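Local coordinates for protein CopN (Chlamydia pneumoniae, PDB 4NRH) that probably acts as a gatekeeper of type III secretion, binding a chaperone in a complex that directs the secretion of translocator proteins, at residues 107-118 with 154-165; 229-237 with 269-280. All blocks are in the same frame, centred on the assembly; numbering follows the deposited sequence.

Interaction 1 (107-118 with 154-165)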
loop_
_atom_site.group_PDB
_atom_site.type_symbol
_atom_site.label_atom_id
_atom_site.label_comp_id
_atom_site.label_asym_id
_atom_site.label_seq_id
_atom_site.Cartn_x
_atom_site.Cartn_y
_atom_site.Cartn_z
ATOM N N ILE A 107 10.135 -19.687 -7.640
ATOM C CA ILE A 107 9.705 -18.444 -8.275
ATOM C C ILE A 107 10.211 -18.381 -9.710
ATOM O O ILE A 107 10.270 -17.311 -10.317
ATOM C CB ILE A 107 10.199 -17.203 -7.505
ATOM C CG1 ILE A 107 11.727 -17.175 -7.454
ATOM C CG2 ILE A 107 9.609 -17.177 -6.103
ATOM C CD1 ILE A 107 12.297 -15.843 -7.027
ATOM N N LEU A 108 10.574 -19.546 -10.239
ATOM C CA LEU A 108 11.137 -19.673 -11.580
ATOM C C LEU A 108 10.239 -19.080 -12.663
ATOM O O LEU A 108 10.663 -18.210 -13.425
ATOM C CB LEU A 108 11.413 -21.147 -11.885
ATOM C CG LEU A 108 12.355 -21.486 -13.041
ATOM C CD1 LEU A 108 13.717 -20.857 -12.826
ATOM C CD2 LEU A 108 12.483 -22.993 -13.173
ATOM N N PHE A 109 8.998 -19.554 -12.726
ATOM C CA PHE A 109 8.072 -19.149 -13.781
ATOM C C PHE A 109 7.612 -17.704 -13.615
ATOM O O PHE A 109 7.386 -17.001 -14.601
ATOM C CB PHE A 109 6.866 -20.086 -13.811
ATOM C CG PHE A 109 7.225 -21.518 -14.088
ATOM C CD1 PHE A 109 7.858 -21.871 -15.268
ATOM C CD2 PHE A 109 6.941 -22.510 -13.163
ATOM C CE1 PHE A 109 8.196 -23.187 -15.525
ATOM C CE2 PHE A 109 7.276 -23.827 -13.414
ATOM C CZ PHE A 109 7.904 -24.167 -14.596
ATOM N N ALA A 110 7.471 -17.267 -12.368
ATOM C CA ALA A 110 7.127 -15.880 -12.082
ATOM C C ALA A 110 8.230 -14.953 -12.577
ATOM O O ALA A 110 7.963 -13.926 -13.199
ATOM C CB ALA A 110 6.892 -15.683 -10.594
ATOM N N SER A 111 9.473 -15.329 -12.295
ATOM C CA SER A 111 10.627 -14.530 -12.686
ATOM C C SER A 111 10.741 -14.404 -14.198
ATOM O O SER A 111 11.146 -13.364 -14.709
ATOM C CB SER A 111 11.911 -15.136 -12.122
ATOM O OG SER A 111 12.202 -16.381 -12.735
ATOM N N GLN A 112 10.373 -15.465 -14.909
ATOM C CA GLN A 112 10.440 -15.467 -16.366
ATOM C C GLN A 112 9.360 -14.590 -16.990
ATOM O O GLN A 112 9.611 -13.891 -17.971
ATOM C CB GLN A 112 10.331 -16.896 -16.900
ATOM C CG GLN A 112 11.556 -17.749 -16.617
ATOM C CD GLN A 112 11.335 -19.214 -16.932
ATOM O OE1 GLN A 112 10.348 -19.583 -17.569
ATOM N NE2 GLN A 112 12.257 -20.059 -16.488
ATOM N N GLU A 113 8.159 -14.627 -16.423
ATOM C CA GLU A 113 7.052 -13.835 -16.945
ATOM C C GLU A 113 7.287 -12.339 -16.746
ATOM O O GLU A 113 6.989 -11.533 -17.627
ATOM C CB GLU A 113 5.733 -14.252 -16.290
ATOM C CG GLU A 113 4.520 -13.544 -16.872
ATOM C CD GLU A 113 3.208 -14.035 -16.291
ATOM O OE1 GLU A 113 3.238 -14.773 -15.284
ATOM O OE2 GLU A 113 2.144 -13.681 -16.843
ATOM N N TYR A 114 7.825 -11.972 -15.587
ATOM C CA TYR A 114 8.099 -10.569 -15.285
ATOM C C TYR A 114 9.335 -10.049 -16.018
ATOM O O TYR A 114 9.368 -8.891 -16.435
ATOM C CB TYR A 114 8.258 -10.367 -13.776
ATOM C CG TYR A 114 6.941 -10.270 -13.037
ATOM C CD1 TYR A 114 6.212 -11.410 -12.723
ATOM C CD2 TYR A 114 6.422 -9.038 -12.663
ATOM C CE1 TYR A 114 5.007 -11.325 -12.052
ATOM C CE2 TYR A 114 5.218 -8.943 -11.992
ATOM C CZ TYR A 114 4.515 -10.089 -11.689
ATOM O OH TYR A 114 3.316 -9.999 -11.022
ATOM N N ALA A 115 10.349 -10.896 -16.169
ATOM C CA ALA A 115 11.564 -10.511 -16.888
ATOM C C ALA A 115 11.277 -10.241 -18.360
ATOM O O ALA A 115 11.987 -9.474 -19.009
ATOM C CB ALA A 115 12.633 -11.580 -16.750
ATOM N N ASP A 116 10.235 -10.884 -18.882
ATOM C CA ASP A 116 9.823 -10.694 -20.269
ATOM C C ASP A 116 9.369 -9.259 -20.532
ATOM O O ASP A 116 9.295 -8.826 -21.682
ATOM C CB ASP A 116 8.703 -11.672 -20.633
ATOM C CG ASP A 116 9.216 -13.074 -20.904
ATOM O OD1 ASP A 116 10.420 -13.224 -21.198
ATOM O OD2 ASP A 116 8.411 -14.026 -20.825
ATOM N N GLN A 117 9.066 -8.529 -19.463
ATOM C CA GLN A 117 8.586 -7.157 -19.577
ATOM C C GLN A 117 9.693 -6.147 -19.286
ATOM O O GLN A 117 9.496 -4.941 -19.427
ATOM C CB GLN A 117 7.412 -6.925 -18.622
ATOM C CG GLN A 117 6.277 -7.925 -18.768
ATOM C CD GLN A 117 5.603 -7.848 -20.123
ATOM O OE1 GLN A 117 5.361 -6.762 -20.647
ATOM N NE2 GLN A 117 5.292 -9.005 -20.696
ATOM N N LEU A 118 10.858 -6.644 -18.884
ATOM C CA LEU A 118 11.978 -5.777 -18.536
ATOM C C LEU A 118 13.218 -6.082 -19.369
ATOM O O LEU A 118 13.248 -7.052 -20.126
ATOM C CB LEU A 118 12.314 -5.915 -17.050
ATOM C CG LEU A 118 11.178 -5.685 -16.053
ATOM C CD1 LEU A 118 11.598 -6.116 -14.658
ATOM C CD2 LEU A 118 10.746 -4.226 -16.062
ATOM N N ASP A 154 10.787 1.104 -14.402
ATOM C CA ASP A 154 10.936 -0.342 -14.256
ATOM C C ASP A 154 10.655 -0.803 -12.830
ATOM O O ASP A 154 10.269 -1.950 -12.612
ATOM C CB ASP A 154 12.341 -0.787 -14.675
ATOM C CG ASP A 154 12.501 -0.872 -16.180
ATOM O OD1 ASP A 154 11.477 -0.794 -16.892
ATOM O OD2 ASP A 154 13.648 -1.023 -16.651
ATOM N N MET A 155 10.848 0.093 -11.866
ATOM C CA MET A 155 10.710 -0.251 -10.453
ATOM C C MET A 155 9.306 -0.730 -10.094
ATOM O O MET A 155 9.139 -1.575 -9.214
ATOM C CB MET A 155 11.078 0.945 -9.575
ATOM C CG MET A 155 12.550 1.307 -9.592
ATOM S SD MET A 155 12.937 2.633 -8.435
ATOM C CE MET A 155 14.536 3.157 -9.047
ATOM N N ALA A 156 8.303 -0.186 -10.775
ATOM C CA ALA A 156 6.916 -0.563 -10.525
ATOM C C ALA A 156 6.681 -2.041 -10.831
ATOM O O ALA A 156 6.104 -2.767 -10.022
ATOM C CB ALA A 156 5.975 0.305 -11.343
ATOM N N ILE A 157 7.134 -2.478 -12.002
ATOM C CA ILE A 157 7.022 -3.877 -12.397
ATOM C C ILE A 157 7.844 -4.768 -11.467
ATOM O O ILE A 157 7.390 -5.836 -11.052
ATOM C CB ILE A 157 7.477 -4.083 -13.855
ATOM C CG1 ILE A 157 6.502 -3.398 -14.815
ATOM C CG2 ILE A 157 7.588 -5.563 -14.186
ATOM C CD1 ILE A 157 6.958 -3.407 -16.256
ATOM N N VAL A 158 9.050 -4.313 -11.135
ATOM C CA VAL A 158 9.929 -5.045 -10.230
ATOM C C VAL A 158 9.289 -5.208 -8.851
ATOM O O VAL A 158 9.359 -6.278 -8.245
ATOM C CB VAL A 158 11.294 -4.342 -10.084
ATOM C CG1 VAL A 158 12.137 -5.024 -9.023
ATOM C CG2 VAL A 158 12.028 -4.315 -11.418
ATOM N N SER A 159 8.654 -4.145 -8.368
ATOM C CA SER A 159 7.970 -4.179 -7.080
ATOM C C SER A 159 6.824 -5.186 -7.098
ATOM O O SER A 159 6.576 -5.876 -6.109
ATOM C CB SER A 159 7.445 -2.791 -6.710
ATOM O OG SER A 159 6.383 -2.405 -7.565
ATOM N N SER A 160 6.126 -5.263 -8.227
ATOM C CA SER A 160 5.030 -6.211 -8.389
ATOM C C SER A 160 5.544 -7.650 -8.402
ATOM O O SER A 160 4.897 -8.550 -7.867
ATOM C CB SER A 160 4.249 -5.919 -9.673
ATOM O OG SER A 160 3.614 -4.656 -9.604
ATOM N N PHE A 161 6.700 -7.860 -9.024
ATOM C CA PHE A 161 7.341 -9.171 -9.018
ATOM C C PHE A 161 7.667 -9.605 -7.594
ATOM O O PHE A 161 7.464 -10.761 -7.225
ATOM C CB PHE A 161 8.614 -9.168 -9.864
ATOM C CG PHE A 161 9.507 -10.348 -9.607
ATOM C CD1 PHE A 161 9.128 -11.618 -10.008
ATOM C CD2 PHE A 161 10.719 -10.191 -8.956
ATOM C CE1 PHE A 161 9.942 -12.708 -9.768
ATOM C CE2 PHE A 161 11.539 -11.278 -8.713
ATOM C CZ PHE A 161 11.149 -12.537 -9.122
ATOM N N LEU A 162 8.181 -8.666 -6.804
ATOM C CA LEU A 162 8.537 -8.928 -5.416
ATOM C C LEU A 162 7.307 -9.326 -4.606
ATOM O O LEU A 162 7.358 -10.260 -3.806
ATOM C CB LEU A 162 9.204 -7.700 -4.795
ATOM C CG LEU A 162 10.590 -7.336 -5.328
ATOM C CD1 LEU A 162 11.142 -6.114 -4.605
ATOM C CD2 LEU A 162 11.548 -8.513 -5.208
ATOM N N MET A 163 6.206 -8.611 -4.823
ATOM C CA MET A 163 4.948 -8.898 -4.141
ATOM C C MET A 163 4.406 -10.266 -4.539
ATOM O O MET A 163 3.905 -11.014 -3.699
ATOM C CB MET A 163 3.910 -7.819 -4.447
ATOM C CG MET A 163 4.235 -6.458 -3.859
ATOM S SD MET A 163 4.117 -6.442 -2.059
ATOM C CE MET A 163 2.373 -6.779 -1.833
ATOM N N LYS A 164 4.507 -10.584 -5.826
ATOM C CA LYS A 164 4.030 -11.861 -6.344
ATOM C C LYS A 164 4.823 -13.019 -5.743
ATOM O O LYS A 164 4.256 -14.044 -5.363
ATOM C CB LYS A 164 4.123 -11.886 -7.870
ATOM C CG LYS A 164 3.841 -13.244 -8.494
ATOM C CD LYS A 164 2.373 -13.616 -8.368
ATOM C CE LYS A 164 2.081 -14.949 -9.036
ATOM N NZ LYS A 164 0.644 -15.318 -8.929
ATOM N N GLY A 165 6.139 -12.843 -5.661
ATOM C CA GLY A 165 7.011 -13.835 -5.063
ATOM C C GLY A 165 6.723 -14.059 -3.591
ATOM O O GLY A 165 6.694 -15.198 -3.125
#
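An antiparallel helix pair whose first helix lies in the HrpJ-like part of the chain is joined here by a knob-into-hole contact, with Tyr114 as the knob in a hole made by Ile157, Ser160, Phe161 and Lys164. The axes of helix 108-115 and helix 154-165 run 10.3 Å apart at 165°, and no hydrogen bond links the two segments.

CG of Tyr114 lies anti to its carbonyl carbon, which sends the ring across to the other helix. There Phe161 puts backbone and CB against one face: its CA makes a CH-pi contact 3.9 Å from the Tyr114 ring centroid, and its CB comes within 3.6 Å of Tyr114 CD2. The two rings themselves meet obliquely, their planes at 56°. Tyr114 OH ends beside Lys164 CB, 3.8 Å away.

Phe161 answers in the other direction. With CG anti to the backbone N (chi1 164°), its ring reaches the first half of the other segment, where CE1 approaches Ser111 CA to 3.5 Å and CZ meets Ile107 CD1 at 4.1 Å. At the far end Leu118 splits its methyls: CD1 packs on Val158 CG2 at 3.7 Å, while CD2 passes Ile157 and the carboxylate of Asp154. Ile107, at the N-cap position, brings CG2 close to Gly165.

Helix 122-133 backs the apolar side, with Leu125 on Phe161, Leu128 on Val158 and Tyr129 on Ile107; its Arg126 hydrogen-bonds Ser111 OG. Helix 179-215 flanks helix 152-172, where Gln193 bonds Ser159 OG.

Interaction 2 (229-237 with 269-280)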
loop_
_atom_site.group_PDB
_atom_site.type_symbol
_atom_site.label_atom_id
_atom_site.label_comp_id
_atom_site.label_asym_id
_atom_site.label_seq_id
_atom_site.Cartn_x
_atom_site.Cartn_y
_atom_site.Cartn_z
ATOM N N VAL A 229 13.097 16.894 -6.208
ATOM C CA VAL A 229 11.755 17.373 -5.895
ATOM C C VAL A 229 10.962 16.318 -5.128
ATOM O O VAL A 229 10.256 16.633 -4.168
ATOM C CB VAL A 229 10.985 17.765 -7.174
ATOM C CG1 VAL A 229 9.576 18.217 -6.832
ATOM C CG2 VAL A 229 11.729 18.856 -7.930
ATOM N N ALA A 230 11.089 15.063 -5.553
ATOM C CA ALA A 230 10.402 13.954 -4.898
ATOM C C ALA A 230 10.875 13.765 -3.462
ATOM O O ALA A 230 10.077 13.475 -2.571
ATOM C CB ALA A 230 10.600 12.669 -5.691
ATOM N N GLU A 231 12.175 13.929 -3.242
ATOM C CA GLU A 231 12.742 13.794 -1.904
ATOM C C GLU A 231 12.280 14.926 -0.990
ATOM O O GLU A 231 12.072 14.720 0.204
ATOM C CB GLU A 231 14.271 13.749 -1.969
ATOM C CG GLU A 231 14.820 12.443 -2.528
ATOM C CD GLU A 231 16.296 12.521 -2.870
ATOM O OE1 GLU A 231 16.841 13.644 -2.917
ATOM O OE2 GLU A 231 16.911 11.457 -3.093
ATOM N N SER A 232 12.123 16.119 -1.556
ATOM C CA SER A 232 11.624 17.263 -0.798
ATOM C C SER A 232 10.167 17.037 -0.416
ATOM O O SER A 232 9.759 17.315 0.712
ATOM C CB SER A 232 11.768 18.557 -1.604
ATOM O OG SER A 232 13.121 18.974 -1.669
ATOM N N TYR A 233 9.394 16.533 -1.373
ATOM C CA TYR A 233 7.988 16.196 -1.166
ATOM C C TYR A 233 7.821 15.223 -0.003
ATOM O O TYR A 233 6.960 15.407 0.857
ATOM C CB TYR A 233 7.401 15.607 -2.452
ATOM C CG TYR A 233 5.935 15.239 -2.385
ATOM C CD1 TYR A 233 4.966 16.197 -2.114
ATOM C CD2 TYR A 233 5.518 13.936 -2.624
ATOM C CE1 TYR A 233 3.624 15.862 -2.063
ATOM C CE2 TYR A 233 4.182 13.592 -2.580
ATOM C CZ TYR A 233 3.238 14.557 -2.298
ATOM O OH TYR A 233 1.906 14.212 -2.250
ATOM N N HIS A 234 8.653 14.187 0.016
ATOM C CA HIS A 234 8.605 13.177 1.067
ATOM C C HIS A 234 9.114 13.725 2.396
ATOM O O HIS A 234 8.634 13.334 3.459
ATOM C CB HIS A 234 9.415 11.948 0.656
ATOM C CG HIS A 234 8.820 11.195 -0.491
ATOM N ND1 HIS A 234 9.586 10.554 -1.440
ATOM C CD2 HIS A 234 7.530 10.979 -0.841
ATOM C CE1 HIS A 234 8.794 9.978 -2.326
ATOM N NE2 HIS A 234 7.541 10.219 -1.984
ATOM N N LYS A 235 10.089 14.625 2.327
ATOM C CA LYS A 235 10.604 15.293 3.518
ATOM C C LYS A 235 9.507 16.121 4.173
ATOM O O LYS A 235 9.372 16.146 5.397
ATOM C CB LYS A 235 11.795 16.186 3.164
ATOM C CG LYS A 235 12.498 16.799 4.364
ATOM C CD LYS A 235 13.784 17.496 3.951
ATOM C CE LYS A 235 14.423 18.223 5.124
ATOM N NZ LYS A 235 15.657 18.952 4.715
ATOM N N ILE A 236 8.724 16.797 3.340
ATOM C CA ILE A 236 7.618 17.621 3.810
ATOM C C ILE A 236 6.473 16.759 4.347
ATOM O O ILE A 236 5.893 17.068 5.389
ATOM C CB ILE A 236 7.107 18.544 2.686
ATOM C CG1 ILE A 236 8.180 19.571 2.320
ATOM C CG2 ILE A 236 5.847 19.256 3.108
ATOM C CD1 ILE A 236 7.754 20.541 1.242
ATOM N N ILE A 237 6.156 15.679 3.637
ATOM C CA ILE A 237 5.116 14.752 4.079
ATOM C C ILE A 237 5.484 14.101 5.411
ATOM O O ILE A 237 4.640 13.945 6.295
ATOM C CB ILE A 237 4.859 13.649 3.027
ATOM C CG1 ILE A 237 4.094 14.218 1.832
ATOM C CG2 ILE A 237 4.076 12.492 3.627
ATOM C CD1 ILE A 237 3.699 13.167 0.821
ATOM N N PHE A 269 3.338 20.518 -5.580
ATOM C CA PHE A 269 3.198 19.782 -4.328
ATOM C C PHE A 269 1.735 19.603 -3.939
ATOM O O PHE A 269 1.328 18.523 -3.507
ATOM C CB PHE A 269 3.952 20.489 -3.198
ATOM C CG PHE A 269 5.435 20.240 -3.207
ATOM C CD1 PHE A 269 5.997 19.339 -4.096
ATOM C CD2 PHE A 269 6.265 20.904 -2.320
ATOM C CE1 PHE A 269 7.360 19.108 -4.102
ATOM C CE2 PHE A 269 7.629 20.678 -2.321
ATOM C CZ PHE A 269 8.177 19.778 -3.215
ATOM N N PHE A 270 0.953 20.668 -4.087
ATOM C CA PHE A 270 -0.463 20.635 -3.737
ATOM C C PHE A 270 -1.224 19.673 -4.644
ATOM O O PHE A 270 -2.076 18.914 -4.184
ATOM C CB PHE A 270 -1.076 22.036 -3.820
ATOM C CG PHE A 270 -2.460 22.126 -3.239
ATOM C CD1 PHE A 270 -3.575 21.879 -4.024
ATOM C CD2 PHE A 270 -2.644 22.446 -1.904
ATOM C CE1 PHE A 270 -4.847 21.955 -3.490
ATOM C CE2 PHE A 270 -3.913 22.523 -1.364
ATOM C CZ PHE A 270 -5.016 22.278 -2.158
ATOM N N SER A 271 -0.911 19.716 -5.934
ATOM C CA SER A 271 -1.525 18.818 -6.904
ATOM C C SER A 271 -1.159 17.365 -6.619
ATOM O O SER A 271 -1.941 16.454 -6.892
ATOM C CB SER A 271 -1.106 19.200 -8.325
ATOM O OG SER A 271 -1.359 20.570 -8.580
ATOM N N ALA A 272 0.030 17.156 -6.063
ATOM C CA ALA A 272 0.518 15.815 -5.753
ATOM C C ALA A 272 -0.320 15.137 -4.670
ATOM O O ALA A 272 -0.354 13.910 -4.580
ATOM C CB ALA A 272 1.979 15.869 -5.331
ATOM N N LEU A 273 -0.988 15.940 -3.848
ATOM C CA LEU A 273 -1.778 15.412 -2.739
ATOM C C LEU A 273 -2.992 14.616 -3.214
ATOM O O LEU A 273 -3.522 13.784 -2.478
ATOM C CB LEU A 273 -2.235 16.551 -1.826
ATOM C CG LEU A 273 -1.127 17.373 -1.167
ATOM C CD1 LEU A 273 -1.711 18.573 -0.446
ATOM C CD2 LEU A 273 -0.317 16.514 -0.212
ATOM N N ARG A 274 -3.427 14.873 -4.444
ATOM C CA ARG A 274 -4.543 14.131 -5.022
ATOM C C ARG A 274 -4.108 13.205 -6.155
ATOM O O ARG A 274 -4.933 12.498 -6.730
ATOM C CB ARG A 274 -5.617 15.092 -5.532
ATOM C CG ARG A 274 -5.223 15.856 -6.783
ATOM C CD ARG A 274 -6.429 16.525 -7.421
ATOM N NE ARG A 274 -6.041 17.559 -8.374
ATOM C CZ ARG A 274 -5.822 17.337 -9.666
ATOM N NH1 ARG A 274 -5.948 16.113 -10.161
ATOM N NH2 ARG A 274 -5.474 18.338 -10.465
ATOM N N GLN A 275 -2.817 13.208 -6.472
ATOM C CA GLN A 275 -2.310 12.416 -7.590
ATOM C C GLN A 275 -1.385 11.293 -7.132
ATOM O O GLN A 275 -1.082 10.377 -7.897
ATOM C CB GLN A 275 -1.579 13.311 -8.593
ATOM C CG GLN A 275 -2.457 14.369 -9.242
ATOM C CD GLN A 275 -3.459 13.776 -10.213
ATOM O OE1 GLN A 275 -4.589 13.458 -9.841
ATOM N NE2 GLN A 275 -3.050 13.623 -11.467
ATOM N N THR A 276 -0.940 11.366 -5.883
ATOM C CA THR A 276 -0.065 10.339 -5.334
ATOM C C THR A 276 -0.839 9.424 -4.388
ATOM O O THR A 276 -1.953 9.744 -3.975
ATOM C CB THR A 276 1.138 10.953 -4.595
ATOM O OG1 THR A 276 0.675 11.820 -3.554
ATOM C CG2 THR A 276 2.007 11.749 -5.560
ATOM N N SER A 277 -0.237 8.286 -4.061
ATOM C CA SER A 277 -0.899 7.245 -3.281
ATOM C C SER A 277 -1.356 7.717 -1.904
ATOM O O SER A 277 -0.638 8.439 -1.212
ATOM C CB SER A 277 0.028 6.040 -3.123
ATOM O OG SER A 277 -0.544 5.071 -2.260
ATOM N N SER A 278 -2.560 7.301 -1.521
ATOM C CA SER A 278 -3.117 7.623 -0.212
ATOM C C SER A 278 -2.294 6.991 0.906
ATOM O O SER A 278 -2.291 7.471 2.039
ATOM C CB SER A 278 -4.570 7.154 -0.121
ATOM O OG SER A 278 -4.653 5.741 -0.054
ATOM N N ARG A 279 -1.599 5.909 0.573
ATOM C CA ARG A 279 -0.778 5.176 1.532
ATOM C C ARG A 279 0.411 6.005 2.022
ATOM O O ARG A 279 0.987 5.720 3.072
ATOM C CB ARG A 279 -0.291 3.867 0.906
ATOM C CG ARG A 279 0.258 2.859 1.897
ATOM C CD ARG A 279 0.656 1.573 1.195
ATOM N NE ARG A 279 1.270 0.618 2.111
ATOM C CZ ARG A 279 0.588 -0.263 2.834
ATOM N NH1 ARG A 279 -0.735 -0.310 2.751
ATOM N NH2 ARG A 279 1.229 -1.097 3.641
ATOM N N LEU A 280 0.773 7.030 1.256
ATOM C CA LEU A 280 1.858 7.938 1.623
ATOM C C LEU A 280 1.605 8.663 2.943
ATOM O O LEU A 280 2.544 9.088 3.615
ATOM C CB LEU A 280 2.077 8.974 0.520
ATOM C CG LEU A 280 2.751 8.505 -0.764
ATOM C CD1 LEU A 280 2.908 9.680 -1.706
ATOM C CD2 LEU A 280 4.098 7.876 -0.455
#
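Apolar packing between Phe269 and helix 229-237 makes up much of this contact within the third helical domain of the CopN family. The Phe269 ring is a knob in a hole of Val229, Ser232, Tyr233 and Ile236: CE1 meets Val229 CG1 at 3.6 Å, CE2 meets Ile236 CD1 at 3.6 Å, and Tyr233 CA lies over one face. Leu280 closes the other end, its CD1 4.2 Å from Tyr233 CE2, while Ile237 CG2 rests near the Leu280 carbonyl.

The aromatic pair Tyr233-Phe269 is oblique, with centroids 5.6 Å apart and planes at 38°; the side chains pass in opposite directions. CG of Tyr233 is anti to its backbone N (chi1 -179°), bringing the far end of the ring beside Ala272 CB, 3.5 Å from Tyr233 CZ. Phe202 meets the same tyrosine edge-to-face.

The polar part is a relay beyond the end of the ring. Tyr233 OH donates to Thr276 OG1 at 3.0 Å, and Thr276 OG1 in turn donates to Ala272 O at 2.5 Å. The backbone N of Thr276 reaches that carbonyl from the opposite face of its plane, so the oxygen is gripped from two sides.

The buried phenol thus has its proton engaged, and one threonine ties it to the backbone of 272-276, just before Ser277, Ser278 and Arg279, which bond the chaperone SycD chain.

Interaction 1 closes before interaction 2 opens along the chain, so the two come in series. Their centres lie about 26 Å apart and their nearest atoms about 8 Å apart, without touching. They share no helix of their own, but the long helix 179-215 runs between them: Gln193 meets Ser160 of interaction 1, and Ser198 meets Tyr233 and Leu280 of interaction 2. The centre of interaction 1 lies about 8 Å from the centre of the chain; that of interaction 2, about 21 Å from it, belongs to the third helical domain. Both border the chaperone SycD chain, with packing on helix 152-172 and polar bonds to 277-279, consistent with an elongated all-helical chain that meets its chaperone at more than one place.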